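Local coordinates for protein chitin elicitor receptor kinase 1 (Arabidopsis thaliana, PDB 4EBY) that is a receptor kinase that probably senses chitin through a LysM-containing ectodomain and is activated for plant immunity by chitin-induced dimerization, at residues V83-Y89 and A114-S120; L142-L148 and G182-G188. One frame throughout, in Å; residues are numbered along the deposited sequence.

Contact 1 (V83-Y89 and A114-S120); sequences VRQEDTY and ATNIPLS
Ile117 holds CG1 anti to its carbonyl carbon (chi1 -44°) and continues extended through chi2, which carries CD1 over the ring of Tyr89, while CG2 is left to meet Val83. The Tyr89 ring, swung beside its own backbone N (chi1 -72°), presents a face to this methyl: CD1 of Ile117 stands 3.7 Å from the centroid of the Tyr89 ring and only 5° off its normal, a nearly centred CH-pi contact. Ala114 approaches the same ring obliquely, its CA 3.9 Å from CE2 of Tyr89, and the phenol OH is tied to the carbonyl of Phe112. At the other branch, CG2 of Ile117 lies 3.7 Å from CG2 of Val83, the two side chains crossing at about a right angle. The segments are the two loops that flank the helical pair of a LysM beta-alpha-alpha-beta unit: 83-89 leads from strand 74-82 into helix 89-96; the loop 114-120 follows helix 103-109 and precedes strand 122-128. One direct backbone hydrogen bond joins them, from Ser120 N to Val83 O (3.0 Å), whereas further along water takes over. One water lies 2.9 Å from Arg84 O and 2.8 Å from Ile117 O, a second lies between Asp87 O and Ile117 O, and a third accepts from Tyr89 N and donates to Ala114 O. Within 83-89, a type II turn from Arg84 to Asp87 is braced by Arg84 N, which reaches OD2 of Asp87 at 2.8 Å from above the carboxylate plane; the same carboxylate also engages Tyr81 and Arg91.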
loop_
_atom_site.group_PDB
_atom_site.type_symbol
_atom_site.label_atom_id
_atom_site.label_comp_id
_atom_site.label_asym_id
_atom_site.label_seq_id
_atom_site.Cartn_x
_atom_site.Cartn_y
_atom_site.Cartn_z
ATOM N N VAL A 83 10.293 13.858 -8.852
ATOM C CA VAL A 83 9.425 15.020 -8.719
ATOM C C VAL A 83 9.075 15.671 -10.051
ATOM O O VAL A 83 9.953 15.894 -10.903
ATOM C CB VAL A 83 10.057 16.063 -7.778
ATOM C CG1 VAL A 83 9.250 17.328 -7.756
ATOM C CG2 VAL A 83 10.133 15.470 -6.378
ATOM N N ARG A 84 7.789 15.986 -10.197
ATOM C CA ARG A 84 7.263 16.672 -11.376
ATOM C C ARG A 84 6.747 18.082 -11.057
ATOM O O ARG A 84 6.691 18.510 -9.893
ATOM C CB ARG A 84 6.158 15.818 -11.999
ATOM C CG ARG A 84 6.618 14.418 -12.371
ATOM C CD ARG A 84 5.460 13.439 -12.402
ATOM N NE ARG A 84 4.488 13.787 -13.433
ATOM C CZ ARG A 84 4.541 13.350 -14.688
ATOM N NH1 ARG A 84 5.523 12.545 -15.073
ATOM N NH2 ARG A 84 3.613 13.719 -15.557
ATOM N N GLN A 85 6.382 18.818 -12.104
ATOM C CA GLN A 85 5.979 20.204 -11.947
ATOM C C GLN A 85 4.867 20.371 -10.922
ATOM O O GLN A 85 3.862 19.655 -10.951
ATOM C CB GLN A 85 5.541 20.788 -13.296
ATOM C CG GLN A 85 5.690 22.294 -13.391
ATOM C CD GLN A 85 7.138 22.725 -13.568
ATOM O OE1 GLN A 85 7.786 23.183 -12.623
ATOM N NE2 GLN A 85 7.654 22.581 -14.788
ATOM N N GLU A 86 5.080 21.309 -10.005
ATOM C CA GLU A 86 4.081 21.706 -9.021
ATOM C C GLU A 86 3.808 20.683 -7.923
ATOM O O GLU A 86 2.854 20.835 -7.159
ATOM C CB GLU A 86 2.785 22.135 -9.710
ATOM C CG GLU A 86 2.946 23.446 -10.484
ATOM C CD GLU A 86 1.650 23.949 -11.083
ATOM O OE1 GLU A 86 0.713 23.142 -11.252
ATOM O OE2 GLU A 86 1.570 25.157 -11.389
ATOM N N ASP A 87 4.642 19.651 -7.831
ATOM C CA ASP A 87 4.492 18.690 -6.741
ATOM C C ASP A 87 4.699 19.354 -5.392
ATOM O O ASP A 87 5.507 20.288 -5.242
ATOM C CB ASP A 87 5.460 17.508 -6.893
ATOM C CG ASP A 87 4.986 16.484 -7.899
ATOM O OD1 ASP A 87 3.807 16.541 -8.307
ATOM O OD2 ASP A 87 5.787 15.592 -8.274
ATOM N N THR A 88 3.945 18.873 -4.406
ATOM C CA THR A 88 4.110 19.271 -3.026
ATOM C C THR A 88 4.104 17.990 -2.221
ATOM O O THR A 88 3.639 16.955 -2.712
ATOM C CB THR A 88 2.939 20.145 -2.528
ATOM O OG1 THR A 88 1.714 19.411 -2.657
ATOM C CG2 THR A 88 2.846 21.419 -3.358
ATOM N N TYR A 89 4.621 18.041 -1.002
ATOM C CA TYR A 89 4.574 16.857 -0.148
ATOM C C TYR A 89 3.141 16.395 0.076
ATOM O O TYR A 89 2.864 15.188 0.069
ATOM C CB TYR A 89 5.265 17.123 1.180
ATOM C CG TYR A 89 6.779 17.216 1.092
ATOM C CD1 TYR A 89 7.527 16.255 0.425
ATOM C CD2 TYR A 89 7.460 18.273 1.695
ATOM C CE1 TYR A 89 8.921 16.342 0.360
ATOM C CE2 TYR A 89 8.854 18.372 1.623
ATOM C CZ TYR A 89 9.573 17.404 0.961
ATOM O OH TYR A 89 10.953 17.499 0.895
ATOM N N ALA A 114 9.429 22.404 2.056
ATOM C CA ALA A 114 8.130 22.171 1.449
ATOM C C ALA A 114 7.856 23.134 0.297
ATOM O O ALA A 114 7.092 22.818 -0.608
ATOM C CB ALA A 114 7.041 22.289 2.508
ATOM N N THR A 115 8.484 24.313 0.337
ATOM C CA THR A 115 8.262 25.341 -0.679
ATOM C C THR A 115 9.286 25.327 -1.829
ATOM O O THR A 115 9.206 26.135 -2.753
ATOM C CB THR A 115 8.271 26.735 -0.035
ATOM O OG1 THR A 115 9.498 26.910 0.689
ATOM C CG2 THR A 115 7.104 26.875 0.928
ATOM N N ASN A 116 10.245 24.409 -1.775
ATOM C CA ASN A 116 11.253 24.316 -2.827
ATOM C C ASN A 116 11.601 22.869 -3.101
ATOM O O ASN A 116 12.637 22.383 -2.638
ATOM C CB ASN A 116 12.522 25.079 -2.425
ATOM C CG ASN A 116 13.520 25.235 -3.582
ATOM O OD1 ASN A 116 13.358 24.632 -4.652
ATOM N ND2 ASN A 116 14.568 26.040 -3.360
ATOM N N ILE A 117 10.716 22.172 -3.813
ATOM C CA ILE A 117 10.997 20.822 -4.271
ATOM C C ILE A 117 11.183 20.846 -5.786
ATOM O O ILE A 117 10.207 20.874 -6.543
ATOM C CB ILE A 117 9.866 19.834 -3.937
ATOM C CG1 ILE A 117 9.371 20.029 -2.495
ATOM C CG2 ILE A 117 10.357 18.411 -4.142
ATOM C CD1 ILE A 117 8.185 19.129 -2.146
ATOM N N PRO A 118 12.438 20.819 -6.238
ATOM C CA PRO A 118 12.690 21.076 -7.661
ATOM C C PRO A 118 12.367 19.910 -8.595
ATOM O O PRO A 118 12.407 18.748 -8.223
ATOM C CB PRO A 118 14.191 21.396 -7.686
ATOM C CG PRO A 118 14.740 20.616 -6.548
ATOM C CD PRO A 118 13.689 20.671 -5.474
ATOM N N LEU A 119 12.043 20.248 -9.843
ATOM C CA LEU A 119 11.851 19.253 -10.878
ATOM C C LEU A 119 13.028 18.277 -10.894
ATOM O O LEU A 119 14.200 18.695 -10.872
ATOM C CB LEU A 119 11.762 19.973 -12.231
ATOM C CG LEU A 119 10.873 19.352 -13.302
ATOM C CD1 LEU A 119 9.424 19.491 -12.876
ATOM C CD2 LEU A 119 11.111 20.072 -14.641
ATOM N N SER A 120 12.695 16.996 -10.885
ATOM C CA SER A 120 13.659 15.895 -10.952
ATOM C C SER A 120 14.433 15.607 -9.665
ATOM O O SER A 120 15.318 14.754 -9.656
ATOM C CB SER A 120 14.591 16.043 -12.152
ATOM O OG SER A 120 13.874 15.718 -13.341
HETATM O O HOH W 1 8.325 20.573 -8.598
HETATM O O HOH W 2 7.205 21.820 -6.662
HETATM O O HOH W 3 5.412 20.640 -0.141
#

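Contact 2 (L142-L148 and G182-G188); sequences LFVTYPL and GIVYVPG
Six backbone hydrogen bonds zip Leu142-Leu148 to Gly182-Gly188, with the strands antiparallel at 151°. Val144 and Val186 exchange a reciprocal pair, Val144 N reaching Val186 O at 2.7 Å, and Tyr146 and Val184 form another; Gly188 N to Leu142 O (2.7 Å) and Leu148 N to Gly182 O (2.8 Å) close the two ends. Beyond the last of these, a water donates to both Leu148 O and Gly182 O. Several alpha C-H groups also point at carbonyls across the ladder, such as CA of Tyr185 at 3.3 Å from Val144 O.

Apolar contacts fall on two faces. On the face bearing Val144, Tyr146, Val184 and Val186, CB of Tyr146 touches CG2 of Val186 while its ring lies alongside Val184, CD2 being 4.0 Å from Val184 CG2. Leu148 crosses Val184 at about a right angle, CD2 meeting that same CG2 at 3.8 Å. Ile157 of helix 154-161 covers Tyr146, Leu148 and Val186 here. On the other face, CG2 of Thr145, placed anti to the backbone N with OG1 beside that N, packs 3.8 Å from CG2 of Ile183.

Aromatic rings contribute further contacts. Thr145 OG1, bonded to the carbonyl of Asn128, sits in plane at the edge of the Tyr185 ring, 3.8 Å from CE1. Where strand 143-147 begins, one face of the Phe143 ring is covered by CA of Pro187, and Tyr171 meets Phe143 edge-to-face. Two antiparallel strands linked through helices 154-161 and 165-171, which pack on one face, are the hallmark of the LysM beta-alpha-alpha-beta fold.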
loop_
_atom_site.group_PDB
_atom_site.type_symbol
_atom_site.label_atom_id
_atom_site.label_comp_id
_atom_site.label_asym_id
_atom_site.label_seq_id
_atom_site.Cartn_x
_atom_site.Cartn_y
_atom_site.Cartn_z
ATOM N N LEU A 142 0.441 -12.573 4.926
ATOM C CA LEU A 142 0.534 -11.603 3.830
ATOM C C LEU A 142 -0.529 -10.554 4.081
ATOM O O LEU A 142 -1.702 -10.890 4.295
ATOM C CB LEU A 142 0.279 -12.291 2.477
ATOM C CG LEU A 142 0.160 -11.332 1.290
ATOM C CD1 LEU A 142 1.480 -10.595 1.058
ATOM C CD2 LEU A 142 -0.200 -12.103 0.026
ATOM N N PHE A 143 -0.118 -9.287 4.082
ATOM C CA PHE A 143 -0.991 -8.191 4.505
ATOM C C PHE A 143 -1.049 -7.057 3.526
ATOM O O PHE A 143 -0.031 -6.692 2.922
ATOM C CB PHE A 143 -0.575 -7.657 5.879
ATOM C CG PHE A 143 -0.942 -8.598 6.981
ATOM C CD1 PHE A 143 -2.094 -8.389 7.719
ATOM C CD2 PHE A 143 -0.192 -9.735 7.207
ATOM C CE1 PHE A 143 -2.482 -9.316 8.697
ATOM C CE2 PHE A 143 -0.563 -10.659 8.156
ATOM C CZ PHE A 143 -1.696 -10.440 8.925
ATOM N N VAL A 144 -2.251 -6.513 3.398
ATOM C CA VAL A 144 -2.505 -5.345 2.562
ATOM C C VAL A 144 -2.418 -4.117 3.448
ATOM O O VAL A 144 -3.078 -4.034 4.488
ATOM C CB VAL A 144 -3.920 -5.368 1.949
ATOM C CG1 VAL A 144 -4.127 -4.169 1.031
ATOM C CG2 VAL A 144 -4.182 -6.681 1.175
ATOM N N THR A 145 -1.583 -3.171 3.045
ATOM C CA THR A 145 -1.577 -1.851 3.640
ATOM C C THR A 145 -2.719 -1.076 2.982
ATOM O O THR A 145 -2.670 -0.745 1.785
ATOM C CB THR A 145 -0.229 -1.180 3.356
ATOM O OG1 THR A 145 0.800 -1.937 4.010
ATOM C CG2 THR A 145 -0.210 0.241 3.884
ATOM N N TYR A 146 -3.761 -0.819 3.761
ATOM C CA TYR A 146 -5.046 -0.403 3.223
ATOM C C TYR A 146 -5.428 0.966 3.762
ATOM O O TYR A 146 -5.817 1.100 4.912
ATOM C CB TYR A 146 -6.101 -1.465 3.616
ATOM C CG TYR A 146 -7.484 -1.262 3.032
ATOM C CD1 TYR A 146 -7.910 -2.011 1.946
ATOM C CD2 TYR A 146 -8.378 -0.357 3.599
ATOM C CE1 TYR A 146 -9.182 -1.860 1.418
ATOM C CE2 TYR A 146 -9.661 -0.192 3.067
ATOM C CZ TYR A 146 -10.044 -0.951 1.973
ATOM O OH TYR A 146 -11.304 -0.829 1.426
ATOM N N PRO A 147 -5.281 2.020 2.949
ATOM C CA PRO A 147 -5.715 3.339 3.427
ATOM C C PRO A 147 -7.249 3.432 3.452
ATOM O O PRO A 147 -7.924 3.154 2.450
ATOM C CB PRO A 147 -5.112 4.306 2.380
ATOM C CG PRO A 147 -3.999 3.499 1.715
ATOM C CD PRO A 147 -4.560 2.100 1.662
ATOM N N LEU A 148 -7.784 3.803 4.614
ATOM C CA LEU A 148 -9.230 3.899 4.820
ATOM C C LEU A 148 -9.837 5.073 4.074
ATOM O O LEU A 148 -9.250 6.156 4.016
ATOM C CB LEU A 148 -9.542 4.050 6.309
ATOM C CG LEU A 148 -9.269 2.833 7.195
ATOM C CD1 LEU A 148 -9.502 3.193 8.671
ATOM C CD2 LEU A 148 -10.137 1.636 6.782
ATOM N N GLY A 182 -6.114 7.412 7.499
ATOM C CA GLY A 182 -5.058 6.535 7.968
ATOM C C GLY A 182 -5.138 5.154 7.345
ATOM O O GLY A 182 -5.855 4.942 6.366
ATOM N N ILE A 183 -4.370 4.225 7.905
ATOM C CA ILE A 183 -4.158 2.917 7.309
ATOM C C ILE A 183 -4.576 1.813 8.285
ATOM O O ILE A 183 -4.471 1.957 9.524
ATOM C CB ILE A 183 -2.674 2.759 6.953
ATOM C CG1 ILE A 183 -2.399 3.456 5.602
ATOM C CG2 ILE A 183 -2.265 1.307 6.888
ATOM C CD1 ILE A 183 -0.950 3.711 5.362
ATOM N N VAL A 184 -5.052 0.709 7.721
ATOM C CA VAL A 184 -5.231 -0.528 8.497
ATOM C C VAL A 184 -4.553 -1.645 7.714
ATOM O O VAL A 184 -4.346 -1.516 6.509
ATOM C CB VAL A 184 -6.708 -0.895 8.748
ATOM C CG1 VAL A 184 -7.363 0.099 9.720
ATOM C CG2 VAL A 184 -7.489 -1.043 7.426
ATOM N N TYR A 185 -4.199 -2.725 8.410
ATOM C CA TYR A 185 -3.574 -3.880 7.780
ATOM C C TYR A 185 -4.598 -5.006 7.678
ATOM O O TYR A 185 -5.203 -5.399 8.680
ATOM C CB TYR A 185 -2.367 -4.335 8.594
ATOM C CG TYR A 185 -1.310 -3.264 8.732
ATOM C CD1 TYR A 185 -0.566 -2.857 7.639
ATOM C CD2 TYR A 185 -1.056 -2.671 9.959
ATOM C CE1 TYR A 185 0.393 -1.879 7.756
ATOM C CE2 TYR A 185 -0.098 -1.702 10.090
ATOM C CZ TYR A 185 0.625 -1.311 8.983
ATOM O OH TYR A 185 1.586 -0.336 9.115
ATOM N N VAL A 186 -4.795 -5.504 6.459
ATOM C CA VAL A 186 -5.834 -6.499 6.172
ATOM C C VAL A 186 -5.165 -7.714 5.536
ATOM O O VAL A 186 -4.441 -7.555 4.563
ATOM C CB VAL A 186 -6.830 -5.901 5.146
ATOM C CG1 VAL A 186 -7.906 -6.937 4.738
ATOM C CG2 VAL A 186 -7.453 -4.595 5.693
ATOM N N PRO A 187 -5.401 -8.933 6.059
ATOM C CA PRO A 187 -4.786 -10.104 5.407
ATOM C C PRO A 187 -5.123 -10.162 3.933
ATOM O O PRO A 187 -6.260 -9.882 3.544
ATOM C CB PRO A 187 -5.459 -11.290 6.120
ATOM C CG PRO A 187 -5.772 -10.766 7.482
ATOM C CD PRO A 187 -6.173 -9.310 7.264
ATOM N N GLY A 188 -4.124 -10.477 3.116
ATOM C CA GLY A 188 -4.336 -10.603 1.682
ATOM C C GLY A 188 -4.076 -12.001 1.170
ATOM O O GLY A 188 -3.477 -12.839 1.843
HETATM O O HOH W 4 -6.570 6.825 4.269
#

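The two contacts follow one another along the chain and belong to different LysM units: 83-89 with 114-120 joins the two strand-helix connections of one, whereas 142-148 with 182-188 is the strand pair of the next. Their centres are 28 Å apart and their nearest atoms about 13 Å, so they do not touch. Strands 74-82 and 122-128, which adjoin the loops of contact 1, nevertheless share one mixed sheet with strands 143-147 and 183-187 of contact 2; 122-128 and 183-187 are its outermost members. Sugar lies nearer to contact 2, where the Ile183 side chain is about 5 Å from a bound NAG, than to contact 1, where that of Thr88 is about 9 Å from one. Contact 1 is also the more peripheral, centred 22 Å from the chain centre against 7 Å for contact 2.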